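PDB 2F5K: mortality factor 4-like protein 1 from Homo sapiens, which probably reads chromatin marks as a gene-regulatory factor, its chromo domain binding the tail of histone H3 methylated on a lysine. Local coordinates for residues L36-K41 and I56-W61. Residues are numbered along the deposited sequence; the frame is centred on the assembly and turned at random.
Sequences LLYEAK and IHYSGW
W61 turns the edge of its six-membered ring, with CZ2 leading, to one face of the Y38 ring, an edge-to-face pair with centroids 4.7 Å apart and planes at 60°. The Y58 ring receives the CB of Y38 at its edge, while CD1 of I56 lies over the centre of one face; CB of Y58 in turn rests on a face of W61. With CG anti to the carbonyl carbon (chi1 -56°), Y38 sets its ring beside the backbone N, where it gives W61 a face to pack on, while its CB touches Y58; an alanine here would probably leave the edge of W61 without that face, the indole held less firmly on that side. A40 suits its place by being small: its CB meets CD1 of I56 at a tight 3.4 Å.

K41 and H57 form a hydrogen-bonded antiparallel pair, K41 N to H57 O at 3.0 Å and nearly straight (173°), with H57 N returning to K41 O. Past the non-hydrogen-bonded pair A40 with Y58, where the strand gives way to the turn, E39 O takes weak bonds from N and OG of S59, while a water joins it to S59 O. Glycine suits the type II turn from Y58 to W61 because G60 has positive phi; H57 NE2 donates to W61 O at 2.9 Å. W61 also meets H33 and W65 edge-to-face. This end of the 37-48 and 51-58 hairpin belongs to the chromodomain's SH3-like beta barrel, and the cluster of Y38, Y58, W61 and W65 is consistent with an aromatic cage for methylated lysine.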
loop_
_atom_site.group_PDB
_atom_site.type_symbol
_atom_site.label_atom_id
_atom_site.label_comp_id
_atom_site.label_asym_id
_atom_site.label_seq_id
_atom_site.Cartn_x
_atom_site.Cartn_y
_atom_site.Cartn_z
ATOM N N LEU A 36 0.819 -6.692 6.027
ATOM C CA LEU A 36 1.213 -5.413 6.582
ATOM C C LEU A 36 0.986 -4.239 5.643
ATOM O O LEU A 36 0.976 -4.387 4.426
ATOM C CB LEU A 36 2.698 -5.479 6.951
ATOM C CG LEU A 36 2.996 -6.331 8.171
ATOM C CD1 LEU A 36 4.450 -6.177 8.506
ATOM C CD2 LEU A 36 2.144 -5.934 9.379
ATOM N N LEU A 37 0.849 -3.061 6.229
ATOM C CA LEU A 37 0.693 -1.821 5.476
ATOM C C LEU A 37 1.992 -0.997 5.492
ATOM O O LEU A 37 2.601 -0.829 6.524
ATOM C CB LEU A 37 -0.445 -0.989 6.066
ATOM C CG LEU A 37 -1.826 -1.227 5.472
ATOM C CD1 LEU A 37 -2.868 -0.501 6.304
ATOM C CD2 LEU A 37 -1.897 -0.766 4.026
ATOM N N TYR A 38 2.397 -0.443 4.361
ATOM C CA TYR A 38 3.619 0.374 4.357
ATOM C C TYR A 38 3.393 1.746 3.774
ATOM O O TYR A 38 2.565 1.941 2.895
ATOM C CB TYR A 38 4.727 -0.310 3.535
ATOM C CG TYR A 38 5.056 -1.700 4.008
ATOM C CD1 TYR A 38 4.311 -2.798 3.578
ATOM C CD2 TYR A 38 6.101 -1.924 4.886
ATOM C CE1 TYR A 38 4.586 -4.059 4.017
ATOM C CE2 TYR A 38 6.398 -3.208 5.320
ATOM C CZ TYR A 38 5.629 -4.257 4.879
ATOM O OH TYR A 38 5.910 -5.511 5.300
ATOM N N GLU A 39 4.192 2.698 4.216
ATOM C CA GLU A 39 4.124 4.001 3.621
ATOM C C GLU A 39 4.628 3.833 2.215
ATOM O O GLU A 39 5.453 2.968 1.959
ATOM C CB GLU A 39 4.980 4.982 4.395
ATOM C CG GLU A 39 4.862 6.417 3.933
ATOM C CD GLU A 39 5.744 7.355 4.749
ATOM O OE1 GLU A 39 5.997 7.090 5.934
ATOM O OE2 GLU A 39 6.172 8.372 4.209
ATOM N N ALA A 40 4.128 4.631 1.290
ATOM C CA ALA A 40 4.530 4.446 -0.077
ATOM C C ALA A 40 4.087 5.592 -0.923
ATOM O O ALA A 40 3.262 6.401 -0.482
ATOM C CB ALA A 40 3.952 3.149 -0.622
ATOM N N LYS A 41 4.627 5.630 -2.141
ATOM C CA LYS A 41 4.322 6.642 -3.149
ATOM C C LYS A 41 3.687 6.011 -4.393
ATOM O O LYS A 41 4.052 4.913 -4.821
ATOM C CB LYS A 41 5.606 7.376 -3.581
ATOM C CG LYS A 41 5.690 8.802 -3.126
ATOM C CD LYS A 41 5.704 8.883 -1.582
ATOM C CE LYS A 41 6.051 10.289 -1.098
ATOM N NZ LYS A 41 6.271 10.333 0.389
ATOM N N ILE A 56 3.894 1.104 -7.608
ATOM C CA ILE A 56 4.303 1.730 -6.365
ATOM C C ILE A 56 5.739 1.532 -5.879
ATOM O O ILE A 56 6.355 0.462 -6.019
ATOM C CB ILE A 56 3.322 1.396 -5.212
ATOM C CG1 ILE A 56 3.897 0.334 -4.307
ATOM C CG2 ILE A 56 1.911 1.008 -5.713
ATOM C CD1 ILE A 56 3.593 0.597 -2.896
ATOM N N HIS A 57 6.256 2.578 -5.271
ATOM C CA HIS A 57 7.546 2.481 -4.639
ATOM C C HIS A 57 7.307 2.530 -3.145
ATOM O O HIS A 57 6.706 3.471 -2.632
ATOM C CB HIS A 57 8.479 3.622 -5.065
ATOM C CG HIS A 57 9.623 3.825 -4.127
ATOM N ND1 HIS A 57 9.738 4.940 -3.326
ATOM C CD2 HIS A 57 10.686 3.038 -3.832
ATOM C CE1 HIS A 57 10.827 4.834 -2.584
ATOM N NE2 HIS A 57 11.422 3.690 -2.874
ATOM N N TYR A 58 7.753 1.506 -2.446
ATOM C CA TYR A 58 7.583 1.509 -1.020
ATOM C C TYR A 58 8.701 2.370 -0.455
ATOM O O TYR A 58 9.891 2.159 -0.770
ATOM C CB TYR A 58 7.602 0.097 -0.470
ATOM C CG TYR A 58 6.469 -0.767 -1.006
ATOM C CD1 TYR A 58 6.574 -1.389 -2.257
ATOM C CD2 TYR A 58 5.285 -0.960 -0.263
ATOM C CE1 TYR A 58 5.551 -2.196 -2.745
ATOM C CE2 TYR A 58 4.270 -1.753 -0.741
ATOM C CZ TYR A 58 4.402 -2.361 -1.991
ATOM O OH TYR A 58 3.412 -3.152 -2.491
ATOM N N SER A 59 8.311 3.361 0.344
ATOM C CA SER A 59 9.274 4.292 0.894
ATOM C C SER A 59 10.271 3.638 1.819
ATOM O O SER A 59 9.938 2.790 2.645
ATOM C CB SER A 59 8.608 5.500 1.545
ATOM O OG SER A 59 7.464 5.116 2.254
ATOM N N GLY A 60 11.524 4.034 1.647
ATOM C CA GLY A 60 12.601 3.458 2.419
ATOM C C GLY A 60 12.929 2.079 1.882
ATOM O O GLY A 60 13.669 1.328 2.499
ATOM N N TRP A 61 12.369 1.741 0.726
ATOM C CA TRP A 61 12.579 0.423 0.148
ATOM C C TRP A 61 13.285 0.535 -1.187
ATOM O O TRP A 61 12.998 1.417 -1.999
ATOM C CB TRP A 61 11.254 -0.334 -0.040
ATOM C CG TRP A 61 10.690 -0.977 1.204
ATOM C CD1 TRP A 61 10.813 -0.538 2.498
ATOM C CD2 TRP A 61 9.896 -2.169 1.270
ATOM N NE1 TRP A 61 10.155 -1.386 3.353
ATOM C CE2 TRP A 61 9.579 -2.393 2.624
ATOM C CE3 TRP A 61 9.410 -3.073 0.312
ATOM C CZ2 TRP A 61 8.809 -3.473 3.041
ATOM C CZ3 TRP A 61 8.643 -4.143 0.733
ATOM C CH2 TRP A 61 8.354 -4.336 2.080
HETATM O O HOH W 1 7.490 1.537 3.937
#